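Local atomic coordinates of KLLA0C04147p (Kluyveromyces lactis, PDB entry 5H2A), a protein that probably binds and transfers sterols as a member of the OSBP family, the piece here being its N-terminal ankyrin-repeat (ANK) domain. Residues R167-L172 with C211-D216; S26-L31 with Q72-K77; H129-E134 with V147-Y152. All coordinates share one frame; numbering follows the deposited sequence.

In the fold
The three contacts follow one another along an elongated, strand-free ankyrin-repeat domain, each closing before the next opens. Contact 2 joins helices 28-38 and 64-74 near the N-terminal end, contact 3 ties the loop residues 129-134 to the long helix 139-165, and contact 1 joins helices 169-176 and 208-215 towards the C-terminal end. Contacts 1 and 2 lie on opposite sides of the chain's centre, with their own centres 38 Å apart; contact 3 is 27 Å from contact 1 and 26 Å from contact 2, centre to centre. None touches another. Helix 169-176 follows helix 139-165 in the chain, so contact 3 leads to contact 1 across a short break.

Contact 1: R167-L172 with C211-D216; sequences RDIDHL and CRWILD
L172 N donates to D168 O at 2.9 Å, in the first turn of helix 169-176, and the same residue lays its side chain on the indole of W213 in helix 208-215. The pair belongs to the helical stack of the Osh1 ankyrin-repeat domain, and no hydrogen bond crosses between the two segments, so apolar packing carries the contact. D168 is the N-cap of the helix: its OD1 accepts from H171 N at 3.1 Å, met from above the carboxylate plane. R167, just before it, follows the preceding helix in a Schellman motif.

With CG anti to the backbone N (chi1 -169°), the indole of W213 is placed against L172. L172 CB lies over one face of the six-membered ring in a CH-pi contact, 25° off the ring normal, and comes within 3.5 Å of W213 CZ2. The two methyls of L172 extend the cover: CD1 approaches W213 CE3 and CD2, while L172 CD2 approaches CZ3 and CH2. L172 also touches F160 and A163 of helix 139-165, and is buried. The indole is also held through its polar atom, since W213 NE1 is bonded to N173 OD1, and H217 stacks with the ring; together these probably limit its rotation.

I169 slides past W213 in the opposite direction. Its CD1 stands oblique to the indole and close to W213 CB, 3.8 Å away, and its CG2 methyl is 4.0 Å from W213 CD1.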
loop_
_atom_site.group_PDB
_atom_site.type_symbol
_atom_site.label_atom_id
_atom_site.label_comp_id
_atom_site.label_asym_id
_atom_site.label_seq_id
_atom_site.Cartn_x
_atom_site.Cartn_y
_atom_site.Cartn_z
ATOM N N ARG A 167 -12.532 -4.314 18.607
ATOM C CA ARG A 167 -11.266 -4.577 19.295
ATOM C C ARG A 167 -10.466 -5.678 18.598
ATOM O O ARG A 167 -9.862 -6.542 19.238
ATOM C CB ARG A 167 -11.498 -4.926 20.769
ATOM C CG ARG A 167 -12.267 -3.872 21.550
ATOM C CD ARG A 167 -12.433 -4.300 23.013
ATOM N NE ARG A 167 -11.167 -4.156 23.722
ATOM C CZ ARG A 167 -10.455 -5.157 24.219
ATOM N NH1 ARG A 167 -10.903 -6.401 24.118
ATOM N NH2 ARG A 167 -9.314 -4.905 24.849
ATOM N N ASP A 168 -10.436 -5.631 17.266
ATOM C CA ASP A 168 -9.958 -6.752 16.456
ATOM C C ASP A 168 -8.545 -6.437 15.961
ATOM O O ASP A 168 -8.350 -5.860 14.889
ATOM C CB ASP A 168 -10.945 -7.009 15.319
ATOM C CG ASP A 168 -10.647 -8.286 14.554
ATOM O OD1 ASP A 168 -9.511 -8.785 14.655
ATOM O OD2 ASP A 168 -11.555 -8.767 13.840
ATOM N N ILE A 169 -7.552 -6.851 16.751
ATOM C CA ILE A 169 -6.149 -6.547 16.465
ATOM C C ILE A 169 -5.701 -7.174 15.145
ATOM O O ILE A 169 -4.913 -6.580 14.401
ATOM C CB ILE A 169 -5.259 -7.019 17.628
ATOM C CG1 ILE A 169 -5.583 -6.231 18.896
ATOM C CG2 ILE A 169 -3.790 -6.878 17.272
ATOM C CD1 ILE A 169 -5.180 -4.787 18.813
ATOM N N ASP A 170 -6.142 -8.404 14.863
ATOM C CA ASP A 170 -5.782 -9.031 13.593
ATOM C C ASP A 170 -6.316 -8.233 12.409
ATOM O O ASP A 170 -5.608 -8.030 11.419
ATOM C CB ASP A 170 -6.315 -10.460 13.528
ATOM C CG ASP A 170 -5.606 -11.386 14.487
ATOM O OD1 ASP A 170 -4.458 -11.081 14.877
ATOM O OD2 ASP A 170 -6.189 -12.430 14.830
ATOM N N HIS A 171 -7.572 -7.798 12.489
ATOM C CA HIS A 171 -8.168 -7.015 11.415
ATOM C C HIS A 171 -7.437 -5.690 11.241
ATOM O O HIS A 171 -7.101 -5.298 10.116
ATOM C CB HIS A 171 -9.650 -6.783 11.716
ATOM C CG HIS A 171 -10.416 -6.178 10.582
ATOM N ND1 HIS A 171 -11.725 -5.767 10.710
ATOM C CD2 HIS A 171 -10.066 -5.924 9.298
ATOM C CE1 HIS A 171 -12.147 -5.278 9.556
ATOM N NE2 HIS A 171 -11.160 -5.369 8.682
ATOM N N LEU A 172 -7.185 -4.986 12.353
ATOM C CA LEU A 172 -6.403 -3.750 12.306
ATOM C C LEU A 172 -5.045 -3.981 11.662
ATOM O O LEU A 172 -4.601 -3.182 10.824
ATOM C CB LEU A 172 -6.228 -3.189 13.722
ATOM C CG LEU A 172 -7.452 -2.554 14.394
ATOM C CD1 LEU A 172 -7.139 -2.359 15.873
ATOM C CD2 LEU A 172 -7.783 -1.207 13.740
ATOM N N CYS A 211 -4.857 0.899 23.108
ATOM C CA CYS A 211 -3.934 2.033 23.191
ATOM C C CYS A 211 -2.533 1.647 22.735
ATOM O O CYS A 211 -1.875 2.414 22.027
ATOM C CB CYS A 211 -3.887 2.587 24.611
ATOM S SG CYS A 211 -5.389 3.469 25.031
ATOM N N ARG A 212 -2.048 0.474 23.151
ATOM C CA ARG A 212 -0.724 0.035 22.703
ATOM C C ARG A 212 -0.668 -0.088 21.184
ATOM O O ARG A 212 0.304 0.349 20.551
ATOM C CB ARG A 212 -0.362 -1.299 23.360
ATOM C CG ARG A 212 1.109 -1.403 23.742
ATOM C CD ARG A 212 1.514 -2.822 24.133
ATOM N NE ARG A 212 0.808 -3.329 25.305
ATOM C CZ ARG A 212 1.022 -2.908 26.547
ATOM N NH1 ARG A 212 1.909 -1.949 26.786
ATOM N NH2 ARG A 212 0.343 -3.442 27.550
ATOM N N TRP A 213 -1.696 -0.688 20.588
ATOM C CA TRP A 213 -1.748 -0.838 19.137
ATOM C C TRP A 213 -1.756 0.519 18.452
ATOM O O TRP A 213 -1.011 0.748 17.481
ATOM C CB TRP A 213 -2.982 -1.659 18.728
ATOM C CG TRP A 213 -2.891 -2.029 17.279
ATOM C CD1 TRP A 213 -2.321 -3.158 16.759
ATOM C CD2 TRP A 213 -3.292 -1.227 16.159
ATOM N NE1 TRP A 213 -2.380 -3.127 15.378
ATOM C CE2 TRP A 213 -2.964 -1.950 14.985
ATOM C CE3 TRP A 213 -3.908 0.026 16.030
ATOM C CZ2 TRP A 213 -3.233 -1.463 13.707
ATOM C CZ3 TRP A 213 -4.182 0.503 14.761
ATOM C CH2 TRP A 213 -3.838 -0.237 13.615
ATOM N N ILE A 214 -2.595 1.442 18.942
ATOM C CA ILE A 214 -2.643 2.779 18.352
ATOM C C ILE A 214 -1.274 3.447 18.440
ATOM O O ILE A 214 -0.770 3.999 17.455
ATOM C CB ILE A 214 -3.728 3.630 19.038
ATOM C CG1 ILE A 214 -5.119 3.078 18.715
ATOM C CG2 ILE A 214 -3.626 5.088 18.608
ATOM C CD1 ILE A 214 -6.207 3.620 19.653
ATOM N N LEU A 215 -0.636 3.381 19.620
ATOM C CA LEU A 215 0.669 4.034 19.772
ATOM C C LEU A 215 1.747 3.358 18.928
ATOM O O LEU A 215 2.721 4.010 18.532
ATOM C CB LEU A 215 1.083 4.066 21.244
ATOM C CG LEU A 215 0.252 5.006 22.125
ATOM C CD1 LEU A 215 0.598 4.834 23.608
ATOM C CD2 LEU A 215 0.403 6.463 21.694
ATOM N N ASP A 216 1.598 2.069 18.630
ATOM C CA ASP A 216 2.553 1.405 17.744
ATOM C C ASP A 216 2.275 1.652 16.271
ATOM O O ASP A 216 3.059 1.199 15.431
ATOM C CB ASP A 216 2.573 -0.098 18.006
ATOM C CG ASP A 216 3.184 -0.443 19.343
ATOM O OD1 ASP A 216 3.850 0.437 19.937
ATOM O OD2 ASP A 216 3.004 -1.591 19.800
#

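Contact 2: S26-L31 with Q72-K77; sequences SNFQQL and QNWTTK
F28 CG stands anti to the backbone N (chi1 178°), which carries the phenyl ring out to segment 72-77, while W74 CG is turned anti to its own carbonyl carbon (chi1 -66°) and brings the indole back to meet it. The two rings are neither stacked nor edge-to-face: their planes are 55° apart, and the phenyl and five-membered ring centroids are 5.2 Å apart. F28 CE1 lies over one face of the indole, 3.7 Å from W74 CE2, whereas W74 NE1 comes to the edge of the phenyl ring, 3.5 Å from F28 CZ.

A face of the phenyl ring is covered by N73, whose amide nitrogen ND2 sits 3.6 Å from F28 CE2. This same ND2 makes a weak hydrogen bond to D69 O, one turn earlier. L31, a turn after F28, adds its CD2 methyl at 3.8 Å from W74 CH2. W74 also touches C32 and I35 of helix 28-38.

The start of that helix is fixed by a capping box: Q30 N donates to N27 OD1 and N27 N to Q30 OE1, both at 3.0 Å. The contact thus packs the N-terminal turn of one helix against the C-terminal turn of another, part of the helix stacking that builds an ankyrin-repeat domain.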
loop_
_atom_site.group_PDB
_atom_site.type_symbol
_atom_site.label_atom_id
_atom_site.label_comp_id
_atom_site.label_asym_id
_atom_site.label_seq_id
_atom_site.Cartn_x
_atom_site.Cartn_y
_atom_site.Cartn_z
ATOM N N SER A 26 -0.236 -10.512 -30.111
ATOM C CA SER A 26 -0.640 -11.846 -29.691
ATOM C C SER A 26 -1.598 -11.788 -28.507
ATOM O O SER A 26 -1.868 -10.722 -27.937
ATOM C CB SER A 26 0.602 -12.682 -29.365
ATOM O OG SER A 26 1.399 -12.793 -30.533
ATOM N N ASN A 27 -2.148 -12.954 -28.151
ATOM C CA ASN A 27 -3.100 -13.042 -27.053
ATOM C C ASN A 27 -2.421 -13.680 -25.837
ATOM O O ASN A 27 -1.212 -13.924 -25.829
ATOM C CB ASN A 27 -4.366 -13.811 -27.476
ATOM C CG ASN A 27 -4.098 -15.272 -27.816
ATOM O OD1 ASN A 27 -3.019 -15.804 -27.548
ATOM N ND2 ASN A 27 -5.096 -15.933 -28.415
ATOM N N PHE A 28 -3.207 -13.957 -24.797
ATOM C CA PHE A 28 -2.619 -14.364 -23.523
ATOM C C PHE A 28 -1.992 -15.752 -23.611
ATOM O O PHE A 28 -0.887 -15.962 -23.110
ATOM C CB PHE A 28 -3.669 -14.315 -22.410
ATOM C CG PHE A 28 -3.145 -14.768 -21.063
ATOM C CD1 PHE A 28 -2.295 -13.947 -20.316
ATOM C CD2 PHE A 28 -3.494 -16.014 -20.551
ATOM C CE1 PHE A 28 -1.806 -14.379 -19.064
ATOM C CE2 PHE A 28 -3.018 -16.438 -19.306
ATOM C CZ PHE A 28 -2.175 -15.617 -18.572
ATOM N N GLN A 29 -2.667 -16.714 -24.256
ATOM C CA GLN A 29 -2.075 -18.046 -24.344
ATOM C C GLN A 29 -0.786 -18.029 -25.164
ATOM O O GLN A 29 0.156 -18.768 -24.851
ATOM C CB GLN A 29 -3.088 -19.047 -24.918
ATOM C CG GLN A 29 -3.430 -18.815 -26.398
ATOM C CD GLN A 29 -4.692 -19.566 -26.810
ATOM O OE1 GLN A 29 -5.819 -19.119 -26.555
ATOM N NE2 GLN A 29 -4.505 -20.714 -27.433
ATOM N N GLN A 30 -0.701 -17.162 -26.177
ATOM C CA GLN A 30 0.551 -17.016 -26.917
ATOM C C GLN A 30 1.637 -16.376 -26.058
ATOM O O GLN A 30 2.816 -16.741 -26.162
ATOM C CB GLN A 30 0.299 -16.194 -28.184
ATOM C CG GLN A 30 -0.468 -17.004 -29.226
ATOM C CD GLN A 30 -1.048 -16.174 -30.348
ATOM O OE1 GLN A 30 -1.493 -15.042 -30.145
ATOM N NE2 GLN A 30 -1.083 -16.758 -31.549
ATOM N N LEU A 31 1.265 -15.395 -25.233
ATOM C CA LEU A 31 2.222 -14.790 -24.308
ATOM C C LEU A 31 2.750 -15.831 -23.321
ATOM O O LEU A 31 3.962 -15.915 -23.070
ATOM C CB LEU A 31 1.555 -13.624 -23.569
ATOM C CG LEU A 31 2.382 -12.976 -22.452
ATOM C CD1 LEU A 31 3.683 -12.364 -23.028
ATOM C CD2 LEU A 31 1.555 -11.933 -21.714
ATOM N N GLN A 72 -5.685 -10.457 -14.369
ATOM C CA GLN A 72 -6.509 -11.467 -13.710
ATOM C C GLN A 72 -5.705 -12.720 -13.384
ATOM O O GLN A 72 -5.887 -13.322 -12.316
ATOM C CB GLN A 72 -7.714 -11.809 -14.586
ATOM C CG GLN A 72 -8.655 -12.819 -13.943
ATOM C CD GLN A 72 -9.065 -12.420 -12.529
ATOM O OE1 GLN A 72 -9.660 -11.357 -12.317
ATOM N NE2 GLN A 72 -8.743 -13.271 -11.554
ATOM N N ASN A 73 -4.806 -13.127 -14.275
ATOM C CA ASN A 73 -4.146 -14.424 -14.126
ATOM C C ASN A 73 -2.805 -14.382 -13.404
ATOM O O ASN A 73 -2.403 -15.405 -12.825
ATOM C CB ASN A 73 -3.962 -15.068 -15.495
ATOM C CG ASN A 73 -5.286 -15.453 -16.113
ATOM O OD1 ASN A 73 -6.077 -16.162 -15.494
ATOM N ND2 ASN A 73 -5.568 -14.931 -17.296
ATOM N N TRP A 74 -2.092 -13.261 -13.428
ATOM C CA TRP A 74 -0.757 -13.210 -12.847
ATOM C C TRP A 74 -0.574 -12.234 -11.684
ATOM O O TRP A 74 0.530 -12.170 -11.147
ATOM C CB TRP A 74 0.285 -12.852 -13.912
ATOM C CG TRP A 74 0.491 -13.879 -15.007
ATOM C CD1 TRP A 74 -0.022 -15.133 -15.086
ATOM C CD2 TRP A 74 1.275 -13.681 -16.193
ATOM N NE1 TRP A 74 0.404 -15.751 -16.267
ATOM C CE2 TRP A 74 1.198 -14.865 -16.958
ATOM C CE3 TRP A 74 2.038 -12.607 -16.678
ATOM C CZ2 TRP A 74 1.863 -15.011 -18.181
ATOM C CZ3 TRP A 74 2.700 -12.749 -17.911
ATOM C CH2 TRP A 74 2.606 -13.942 -18.643
ATOM N N THR A 75 -1.578 -11.444 -11.290
ATOM C CA THR A 75 -1.314 -10.408 -10.286
ATOM C C THR A 75 -2.181 -10.483 -9.033
ATOM O O THR A 75 -2.034 -9.621 -8.154
ATOM C CB THR A 75 -1.472 -8.991 -10.876
ATOM O OG1 THR A 75 -2.865 -8.654 -10.986
ATOM C CG2 THR A 75 -0.819 -8.886 -12.237
ATOM N N THR A 76 -3.068 -11.453 -8.913
ATOM C CA THR A 76 -3.883 -11.520 -7.706
ATOM C C THR A 76 -3.176 -12.345 -6.629
ATOM O O THR A 76 -2.226 -13.085 -6.904
ATOM C CB THR A 76 -5.255 -12.127 -7.999
ATOM O OG1 THR A 76 -5.098 -13.524 -8.260
ATOM C CG2 THR A 76 -5.898 -11.454 -9.207
ATOM N N LYS A 77 -3.664 -12.212 -5.384
ATOM C CA LYS A 77 -3.072 -12.946 -4.264
ATOM C C LYS A 77 -2.981 -14.436 -4.545
ATOM O O LYS A 77 -2.046 -15.100 -4.078
ATOM C CB LYS A 77 -3.882 -12.729 -2.976
ATOM C CG LYS A 77 -3.606 -11.424 -2.283
ATOM C CD LYS A 77 -2.178 -11.427 -1.761
ATOM C CE LYS A 77 -1.756 -10.019 -1.338
ATOM N NZ LYS A 77 -2.970 -9.124 -1.342
#

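Contact 3: H129-E134 with V147-Y152; sequences HLQPIE and VARANY
Q131 and R149 meet with their side chains at about a right angle, yet the amide and the guanidinium lie nearly in one plane, 12° apart. The amide oxygen Q131 OE1 thus arrives at the edge of the guanidinium and takes a short, straight hydrogen bond from R149 NH2 (2.7 Å, 165° at the hydrogen), with the donor close to the line of the C=O bond. R149 NH1 adds a weak bond to Q131 OE1 at 3.3 Å. A water bridges the two groups through weak bonds, taking one from R149 NH1 at 2.8 Å and a longer one from Q131 NE2.

The arginine starts extended from helix 139-165 and bends at chi3 (-76°), which brings the guanidinium edge-on to the amide oxygen; its NE is paired with D122 in a salt bridge. Replacing R149 by alanine is likely to leave D122 without this charged mate and the Q131 amide freer to turn.

The backbone of Q131 is held within its own segment. Q131 N donates to E134 OE2 at 2.8 Å, using the anti lone pair of that oxygen, and E134 N returns a bond to Q131 O at 3.0 Å. P132 and I133 pack on M145 of helix 139-165, and L130 O accepts from H100 NE2. By sequence, residues 131-134 probably occupy the position of the TPLH motif of the following repeat, with H100, the histidine of such a motif in the preceding repeat, bonded to the backbone just before them, as is typical of the ankyrin fold.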
loop_
_atom_site.group_PDB
_atom_site.type_symbol
_atom_site.label_atom_id
_atom_site.label_comp_id
_atom_site.label_asym_id
_atom_site.label_seq_id
_atom_site.Cartn_x
_atom_site.Cartn_y
_atom_site.Cartn_z
ATOM N N HIS A 129 8.654 12.363 -8.233
ATOM C CA HIS A 129 7.868 12.638 -7.028
ATOM C C HIS A 129 6.387 12.827 -7.332
ATOM O O HIS A 129 5.693 13.553 -6.622
ATOM C CB HIS A 129 8.415 13.856 -6.270
ATOM C CG HIS A 129 9.882 13.768 -5.985
ATOM N ND1 HIS A 129 10.408 12.892 -5.060
ATOM C CD2 HIS A 129 10.936 14.439 -6.511
ATOM C CE1 HIS A 129 11.723 13.024 -5.027
ATOM N NE2 HIS A 129 12.069 13.959 -5.895
ATOM N N LEU A 130 5.883 12.173 -8.373
ATOM C CA LEU A 130 4.486 12.296 -8.774
ATOM C C LEU A 130 3.740 11.001 -8.484
ATOM O O LEU A 130 4.281 9.908 -8.695
ATOM C CB LEU A 130 4.375 12.612 -10.258
ATOM C CG LEU A 130 5.059 13.899 -10.718
ATOM C CD1 LEU A 130 4.845 14.078 -12.202
ATOM C CD2 LEU A 130 4.524 15.101 -9.938
ATOM N N GLN A 131 2.499 11.133 -8.019
ATOM C CA GLN A 131 1.587 10.001 -7.896
ATOM C C GLN A 131 0.974 9.715 -9.257
ATOM O O GLN A 131 1.026 10.563 -10.152
ATOM C CB GLN A 131 0.484 10.312 -6.883
ATOM C CG GLN A 131 0.986 10.392 -5.437
ATOM C CD GLN A 131 -0.108 10.840 -4.478
ATOM O OE1 GLN A 131 -1.229 10.369 -4.548
ATOM N NE2 GLN A 131 0.213 11.790 -3.610
ATOM N N PRO A 132 0.394 8.525 -9.456
ATOM C CA PRO A 132 -0.152 8.222 -10.790
ATOM C C PRO A 132 -1.180 9.235 -11.279
ATOM O O PRO A 132 -1.147 9.609 -12.457
ATOM C CB PRO A 132 -0.760 6.821 -10.605
ATOM C CG PRO A 132 0.134 6.182 -9.591
ATOM C CD PRO A 132 0.417 7.329 -8.593
ATOM N N ILE A 133 -2.076 9.723 -10.411
ATOM C CA ILE A 133 -3.094 10.664 -10.883
ATOM C C ILE A 133 -2.450 11.933 -11.431
ATOM O O ILE A 133 -3.004 12.596 -12.317
ATOM C CB ILE A 133 -4.094 10.970 -9.745
ATOM C CG1 ILE A 133 -5.273 11.801 -10.265
ATOM C CG2 ILE A 133 -3.400 11.663 -8.578
ATOM C CD1 ILE A 133 -6.277 12.112 -9.154
ATOM N N GLU A 134 -1.277 12.293 -10.917
ATOM C CA GLU A 134 -0.601 13.495 -11.374
ATOM C C GLU A 134 0.030 13.341 -12.753
ATOM O O GLU A 134 0.508 14.344 -13.299
ATOM C CB GLU A 134 0.457 13.886 -10.341
ATOM C CG GLU A 134 -0.139 14.076 -8.924
ATOM C CD GLU A 134 0.878 14.601 -7.938
ATOM O OE1 GLU A 134 0.846 15.810 -7.605
ATOM O OE2 GLU A 134 1.724 13.796 -7.504
ATOM N N VAL A 147 -12.202 10.415 -7.815
ATOM C CA VAL A 147 -13.403 9.902 -7.159
ATOM C C VAL A 147 -13.213 8.457 -6.714
ATOM O O VAL A 147 -13.664 8.061 -5.627
ATOM C CB VAL A 147 -14.626 10.062 -8.078
ATOM C CG1 VAL A 147 -15.860 9.484 -7.376
ATOM C CG2 VAL A 147 -14.855 11.548 -8.398
ATOM N N ALA A 148 -12.547 7.640 -7.530
ATOM C CA ALA A 148 -12.275 6.268 -7.108
ATOM C C ALA A 148 -11.444 6.243 -5.833
ATOM O O ALA A 148 -11.693 5.428 -4.933
ATOM C CB ALA A 148 -11.567 5.495 -8.222
ATOM N N ARG A 149 -10.457 7.129 -5.722
ATOM C CA ARG A 149 -9.704 7.182 -4.473
ATOM C C ARG A 149 -10.595 7.594 -3.303
ATOM O O ARG A 149 -10.544 6.981 -2.233
ATOM C CB ARG A 149 -8.513 8.143 -4.565
ATOM C CG ARG A 149 -7.770 8.057 -3.203
ATOM C CD ARG A 149 -6.628 8.968 -3.072
ATOM N NE ARG A 149 -5.473 8.504 -3.814
ATOM C CZ ARG A 149 -4.323 9.151 -3.797
ATOM N NH1 ARG A 149 -4.212 10.256 -3.073
ATOM N NH2 ARG A 149 -3.300 8.714 -4.507
ATOM N N ALA A 150 -11.386 8.661 -3.477
ATOM C CA ALA A 150 -12.269 9.104 -2.396
ATOM C C ALA A 150 -13.194 7.979 -1.941
ATOM O O ALA A 150 -13.408 7.795 -0.737
ATOM C CB ALA A 150 -13.091 10.319 -2.833
ATOM N N ASN A 151 -13.734 7.207 -2.886
ATOM C CA ASN A 151 -14.576 6.059 -2.540
ATOM C C ASN A 151 -13.807 5.019 -1.744
ATOM O O ASN A 151 -14.332 4.433 -0.784
ATOM C CB ASN A 151 -15.122 5.406 -3.806
ATOM C CG ASN A 151 -16.132 6.264 -4.502
ATOM O OD1 ASN A 151 -16.623 7.232 -3.934
ATOM N ND2 ASN A 151 -16.453 5.916 -5.744
ATOM N N TYR A 152 -12.575 4.743 -2.155
ATOM C CA TYR A 152 -11.777 3.757 -1.453
ATOM C C TYR A 152 -11.457 4.233 -0.046
ATOM O O TYR A 152 -11.502 3.446 0.910
ATOM C CB TYR A 152 -10.488 3.482 -2.225
ATOM C CG TYR A 152 -9.668 2.441 -1.517
ATOM C CD1 TYR A 152 -9.956 1.088 -1.667
ATOM C CD2 TYR A 152 -8.626 2.805 -0.681
ATOM C CE1 TYR A 152 -9.207 0.117 -1.007
ATOM C CE2 TYR A 152 -7.878 1.851 -0.013
ATOM C CZ TYR A 152 -8.171 0.507 -0.189
ATOM O OH TYR A 152 -7.425 -0.431 0.477
HETATM O O HOH W 1 -2.287 11.282 -1.377
#